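Local atomic coordinates of dehydrogenase (Sinorhizobium meliloti, PDB entry 3UOE), a protein that probably catalyses an oxidation-reduction reaction on a small 2-hydroxy or 2-oxo acid, as in related malate and L-lactate dehydrogenases. Residues A165-F170 / I177-V182; W221-D226 / A238-P243. All blocks are in the same frame, centred on the assembly; numbering follows the deposited sequence.

In the fold
Interaction 1 comes first along the chain, complete before interaction 2 begins, and their centres lie about 11 Å apart. Interaction 1 folds the loop between strands 156-161 and 182-186 of the mixed sheet back on itself; interaction 2 pairs two short strands of the small antiparallel sheet, which follow helix 204-213 along the chain. They touch directly: L166 O lies 2.8 Å from I241 N and H168 N 2.8 Å from I241 O, both probable hydrogen bonds. Segment 165-170 thus runs between 177-182 and strand 240-241, joining the loop to the small sheet. Both interactions also reach the second subunit, so this region contributes to the dimer interface.

Interaction 1 (A165-F170 / I177-V182); sequences ALVHPF and IGTNPV
I177 O is gripped by two consecutive backbone amides of the facing segment. L166 N donates over 2.9 Å to I177 O from above its carbonyl plane, 37° out of it, whereas V167 N lies in that plane at 2.8 Å from the same oxygen. The return bond, I177 N to V167 O at 3.0 Å, closes the only bridge between the segments, an antiparallel hydrogen-bonded pair.

Packing is closest around V167, which is buried and whose CB points at 177-182. With CG2 anti to the carbonyl carbon, this methyl sits 3.5 Å from G178 O, while V167 CB and I177 CB are 4.2 Å apart. On the I177 side, CG1 is beside the backbone N (chi1 -57°), and the chain carries CD1 to P169, where it lies 4.0 Å from P169 CA and meets the ring through CG. Between V167 and P169, H168 starts off away from 177-182, and its ring bonds back to its own segment, ND1 donating to P169 O. Y250 of helix 246-264 touches both P169 and I177; V322 and Y306 of the second subunit pack on them respectively. G178 N donates to E257 OE1 from the same helix.

The other end is looser. L166 and T179, both partly exposed, cross obliquely and meet by single methyls, CD1 to CG2 at 4.0 Å. Two successive residues, L166 and V167, thus face one residue, I177, the pattern of a classic beta bulge, here in a loop that folds back on itself between strands 156-161 and 182-186.

Interaction 2 (W221-D226 / A238-P243); sequences WAVDRD and AGAIAP
The R225 guanidinium meets the A238 methyl obliquely: NH2 comes within 3.4 Å of A238 CB and NE within 3.7 Å of the same carbon. A bend in the arginine chain at chi3 (71°) turns the group back across the contact, and nearer the backbone R225 CB touches A238 O. Both residues are solvent-exposed, and R225 also touches a crystal neighbour, so its side-chain pose may owe something to the lattice. A second flat group, the W221 indole, leads away from 238-243; it stacks edge-to-face with H210 and rests on K206 and I207 of helix 204-213. D224 CB points away from 238-243; its carboxylate OD1 takes D226 N on the anti side, 33° out of the carboxylate plane, forming an Asx turn, and also accepts from R228 N.

Between these ends the backbones form an antiparallel pair. V223 and A240 are the hydrogen-bonded pair, with V223 N to A240 O at 2.9 Å and A240 N to V223 O at 3.1 Å, while A222 and I241 make the non-hydrogen-bonded pair. A222 also bonds through its backbone to T230 of strand 229-230, and strand 222-223 is the middle member of a three-stranded antiparallel sheet. A222 CA makes a CA-H...O contact with A240 O. On one face V223 CG2 packs on A240 CB at 4.1 Å; on the other lie A222 and I241. Beyond the strands A242 N reaches W221 O at 3.0 Å, nearly straight at 167°, and I241 CG2 lies 3.5 Å from W221 O. The peptide oxygen of R225 accepts a hydrogen bond from R314 of the second subunit.

Interaction 1 (A165-F170 / I177-V182)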
loop_
_atom_site.group_PDB
_atom_site.type_symbol
_atom_site.label_atom_id
_atom_site.label_comp_id
_atom_site.label_asym_id
_atom_site.label_seq_id
_atom_site.Cartn_x
_atom_site.Cartn_y
_atom_site.Cartn_z
ATOM N N ALA A 165 7.246 -18.005 0.736
ATOM C CA ALA A 165 6.253 -18.070 -0.323
ATOM C C ALA A 165 5.045 -18.871 0.158
ATOM O O ALA A 165 5.126 -20.085 0.333
ATOM C CB ALA A 165 6.864 -18.712 -1.571
ATOM N N LEU A 166 3.926 -18.193 0.383
ATOM C CA LEU A 166 2.738 -18.861 0.898
ATOM C C LEU A 166 1.494 -18.544 0.087
ATOM O O LEU A 166 0.450 -19.175 0.271
ATOM C CB LEU A 166 2.502 -18.463 2.355
ATOM C CG LEU A 166 3.613 -18.893 3.310
ATOM C CD1 LEU A 166 3.481 -18.172 4.648
ATOM C CD2 LEU A 166 3.625 -20.416 3.473
ATOM N N VAL A 167 1.617 -17.586 -0.822
ATOM C CA VAL A 167 0.465 -16.997 -1.491
ATOM C C VAL A 167 0.611 -17.150 -2.991
ATOM O O VAL A 167 1.669 -16.858 -3.546
ATOM C CB VAL A 167 0.378 -15.484 -1.168
ATOM C CG1 VAL A 167 -0.741 -14.804 -1.967
ATOM C CG2 VAL A 167 0.206 -15.263 0.342
ATOM N N HIS A 168 -0.438 -17.596 -3.666
ATOM C CA HIS A 168 -0.346 -17.711 -5.118
ATOM C C HIS A 168 -0.760 -16.419 -5.793
ATOM O O HIS A 168 -1.533 -15.652 -5.239
ATOM C CB HIS A 168 -1.169 -18.890 -5.651
ATOM C CG HIS A 168 -2.630 -18.804 -5.355
ATOM N ND1 HIS A 168 -3.469 -17.905 -5.978
ATOM C CD2 HIS A 168 -3.415 -19.545 -4.535
ATOM C CE1 HIS A 168 -4.703 -18.077 -5.540
ATOM N NE2 HIS A 168 -4.699 -19.068 -4.662
ATOM N N PRO A 169 -0.246 -16.173 -7.001
ATOM C CA PRO A 169 -0.704 -14.987 -7.729
ATOM C C PRO A 169 -2.169 -15.147 -8.106
ATOM O O PRO A 169 -2.691 -16.266 -8.118
ATOM C CB PRO A 169 0.156 -14.997 -8.996
ATOM C CG PRO A 169 1.267 -15.979 -8.734
ATOM C CD PRO A 169 0.710 -16.973 -7.784
ATOM N N PHE A 170 -2.825 -14.036 -8.409
ATOM C CA PHE A 170 -4.147 -14.084 -8.996
ATOM C C PHE A 170 -4.015 -14.811 -10.339
ATOM O O PHE A 170 -3.142 -14.481 -11.140
ATOM C CB PHE A 170 -4.683 -12.664 -9.177
ATOM C CG PHE A 170 -6.069 -12.604 -9.740
ATOM C CD1 PHE A 170 -7.169 -12.879 -8.945
ATOM C CD2 PHE A 170 -6.276 -12.273 -11.071
ATOM C CE1 PHE A 170 -8.452 -12.833 -9.467
ATOM C CE2 PHE A 170 -7.563 -12.215 -11.602
ATOM C CZ PHE A 170 -8.651 -12.498 -10.801
ATOM N N ILE A 177 4.528 -15.942 -3.497
ATOM C CA ILE A 177 4.539 -14.608 -2.913
ATOM C C ILE A 177 4.326 -14.751 -1.405
ATOM O O ILE A 177 3.658 -15.689 -0.952
ATOM C CB ILE A 177 3.410 -13.744 -3.547
ATOM C CG1 ILE A 177 3.585 -13.678 -5.073
ATOM C CG2 ILE A 177 3.351 -12.340 -2.934
ATOM C CD1 ILE A 177 2.330 -13.236 -5.829
ATOM N N GLY A 178 4.892 -13.834 -0.625
ATOM C CA GLY A 178 4.733 -13.881 0.819
ATOM C C GLY A 178 3.384 -13.334 1.252
ATOM O O GLY A 178 2.639 -12.789 0.427
ATOM N N THR A 179 3.062 -13.470 2.539
ATOM C CA THR A 179 1.820 -12.906 3.059
ATOM C C THR A 179 1.862 -11.376 3.065
ATOM O O THR A 179 0.823 -10.720 3.088
ATOM C CB THR A 179 1.483 -13.447 4.463
ATOM O OG1 THR A 179 2.603 -13.257 5.331
ATOM C CG2 THR A 179 1.142 -14.930 4.396
ATOM N N ASN A 180 3.077 -10.828 3.060
ATOM C CA ASN A 180 3.348 -9.408 2.766
ATOM C C ASN A 180 2.368 -8.379 3.305
ATOM O O ASN A 180 1.659 -7.721 2.536
ATOM C CB ASN A 180 3.525 -9.193 1.262
ATOM C CG ASN A 180 4.638 -10.038 0.692
ATOM O OD1 ASN A 180 5.306 -10.774 1.428
ATOM N ND2 ASN A 180 4.851 -9.942 -0.620
ATOM N N PRO A 181 2.351 -8.217 4.629
ATOM C CA PRO A 181 1.526 -7.189 5.258
ATOM C C PRO A 181 2.130 -5.803 5.044
ATOM O O PRO A 181 3.358 -5.647 4.912
ATOM C CB PRO A 181 1.599 -7.531 6.753
ATOM C CG PRO A 181 2.612 -8.626 6.901
ATOM C CD PRO A 181 3.261 -8.876 5.576
ATOM N N VAL A 182 1.257 -4.803 5.008
ATOM C CA VAL A 182 1.678 -3.425 5.139
ATOM C C VAL A 182 0.868 -2.771 6.252
ATOM O O VAL A 182 -0.334 -2.986 6.362
ATOM C CB VAL A 182 1.490 -2.647 3.838
ATOM C CG1 VAL A 182 0.045 -2.749 3.364
ATOM C CG2 VAL A 182 1.894 -1.194 4.043
#

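Interaction 2 (W221-D226 / A238-P243)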
loop_
_atom_site.group_PDB
_atom_site.type_symbol
_atom_site.label_atom_id
_atom_site.label_comp_id
_atom_site.label_asym_id
_atom_site.label_seq_id
_atom_site.Cartn_x
_atom_site.Cartn_y
_atom_site.Cartn_z
ATOM N N TRP A 221 -10.050 -19.856 0.710
ATOM C CA TRP A 221 -8.831 -19.395 1.367
ATOM C C TRP A 221 -7.602 -19.910 0.637
ATOM O O TRP A 221 -6.653 -19.160 0.404
ATOM C CB TRP A 221 -8.788 -19.855 2.833
ATOM C CG TRP A 221 -9.622 -19.021 3.763
ATOM C CD1 TRP A 221 -10.547 -18.089 3.414
ATOM C CD2 TRP A 221 -9.631 -19.081 5.200
ATOM N NE1 TRP A 221 -11.116 -17.547 4.536
ATOM C CE2 TRP A 221 -10.582 -18.137 5.640
ATOM C CE3 TRP A 221 -8.930 -19.837 6.145
ATOM C CZ2 TRP A 221 -10.850 -17.929 6.999
ATOM C CZ3 TRP A 221 -9.198 -19.626 7.495
ATOM C CH2 TRP A 221 -10.149 -18.677 7.907
ATOM N N ALA A 222 -7.628 -21.188 0.270
ATOM C CA ALA A 222 -6.420 -21.876 -0.164
ATOM C C ALA A 222 -6.661 -22.976 -1.190
ATOM O O ALA A 222 -7.782 -23.435 -1.387
ATOM C CB ALA A 222 -5.681 -22.450 1.041
ATOM N N VAL A 223 -5.575 -23.387 -1.839
ATOM C CA VAL A 223 -5.578 -24.549 -2.716
ATOM C C VAL A 223 -4.533 -25.491 -2.170
ATOM O O VAL A 223 -3.664 -25.071 -1.413
ATOM C CB VAL A 223 -5.224 -24.188 -4.168
ATOM C CG1 VAL A 223 -6.294 -23.308 -4.768
ATOM C CG2 VAL A 223 -3.851 -23.507 -4.238
ATOM N N ASP A 224 -4.609 -26.764 -2.533
ATOM C CA ASP A 224 -3.608 -27.712 -2.058
ATOM C C ASP A 224 -2.358 -27.624 -2.920
ATOM O O ASP A 224 -2.269 -26.773 -3.803
ATOM C CB ASP A 224 -4.158 -29.139 -2.022
ATOM C CG ASP A 224 -4.673 -29.598 -3.365
ATOM O OD1 ASP A 224 -4.054 -29.249 -4.399
ATOM O OD2 ASP A 224 -5.700 -30.313 -3.381
ATOM N N ARG A 225 -1.402 -28.507 -2.650
ATOM C CA ARG A 225 -0.124 -28.525 -3.346
ATOM C C ARG A 225 -0.272 -28.763 -4.850
ATOM O O ARG A 225 0.621 -28.439 -5.618
ATOM C CB ARG A 225 0.781 -29.602 -2.741
ATOM C CG ARG A 225 0.147 -30.992 -2.739
ATOM C CD ARG A 225 0.975 -32.010 -1.950
ATOM N NE ARG A 225 0.929 -31.781 -0.505
ATOM C CZ ARG A 225 1.373 -32.646 0.404
ATOM N NH1 ARG A 225 1.887 -33.805 0.014
ATOM N NH2 ARG A 225 1.291 -32.361 1.698
ATOM N N ASP A 226 -1.391 -29.340 -5.266
ATOM C CA ASP A 226 -1.617 -29.579 -6.686
ATOM C C ASP A 226 -2.301 -28.395 -7.338
ATOM O O ASP A 226 -2.426 -28.349 -8.561
ATOM C CB ASP A 226 -2.476 -30.828 -6.902
ATOM C CG ASP A 226 -1.833 -32.080 -6.349
ATOM O OD1 ASP A 226 -0.596 -32.211 -6.456
ATOM O OD2 ASP A 226 -2.564 -32.929 -5.799
ATOM N N ALA A 238 0.351 -27.068 2.930
ATOM C CA ALA A 238 1.313 -27.458 1.915
ATOM C C ALA A 238 0.958 -26.849 0.566
ATOM O O ALA A 238 1.611 -27.141 -0.443
ATOM C CB ALA A 238 1.383 -28.981 1.815
ATOM N N GLY A 239 -0.074 -26.004 0.551
ATOM C CA GLY A 239 -0.576 -25.438 -0.688
ATOM C C GLY A 239 -0.248 -23.968 -0.874
ATOM O O GLY A 239 0.892 -23.548 -0.698
ATOM N N ALA A 240 -1.262 -23.183 -1.230
ATOM C CA ALA A 240 -1.088 -21.754 -1.439
ATOM C C ALA A 240 -2.357 -20.979 -1.091
ATOM O O ALA A 240 -3.478 -21.441 -1.320
ATOM C CB ALA A 240 -0.630 -21.454 -2.876
ATOM N N ILE A 241 -2.160 -19.798 -0.521
ATOM C CA ILE A 241 -3.250 -18.960 -0.070
ATOM C C ILE A 241 -3.545 -17.957 -1.167
ATOM O O ILE A 241 -2.644 -17.554 -1.900
ATOM C CB ILE A 241 -2.867 -18.226 1.240
ATOM C CG1 ILE A 241 -2.620 -19.240 2.363
ATOM C CG2 ILE A 241 -3.945 -17.239 1.653
ATOM C CD1 ILE A 241 -1.919 -18.658 3.592
ATOM N N ALA A 242 -4.809 -17.572 -1.292
ATOM C CA ALA A 242 -5.206 -16.569 -2.276
ATOM C C ALA A 242 -4.873 -15.161 -1.781
ATOM O O ALA A 242 -4.799 -14.921 -0.575
ATOM C CB ALA A 242 -6.695 -16.686 -2.587
ATOM N N PRO A 243 -4.645 -14.233 -2.716
ATOM C CA PRO A 243 -4.515 -12.816 -2.372
ATOM C C PRO A 243 -5.890 -12.292 -1.986
ATOM O O PRO A 243 -6.890 -12.856 -2.418
ATOM C CB PRO A 243 -4.109 -12.181 -3.705
ATOM C CG PRO A 243 -4.735 -13.106 -4.736
ATOM C CD PRO A 243 -4.452 -14.464 -4.157
#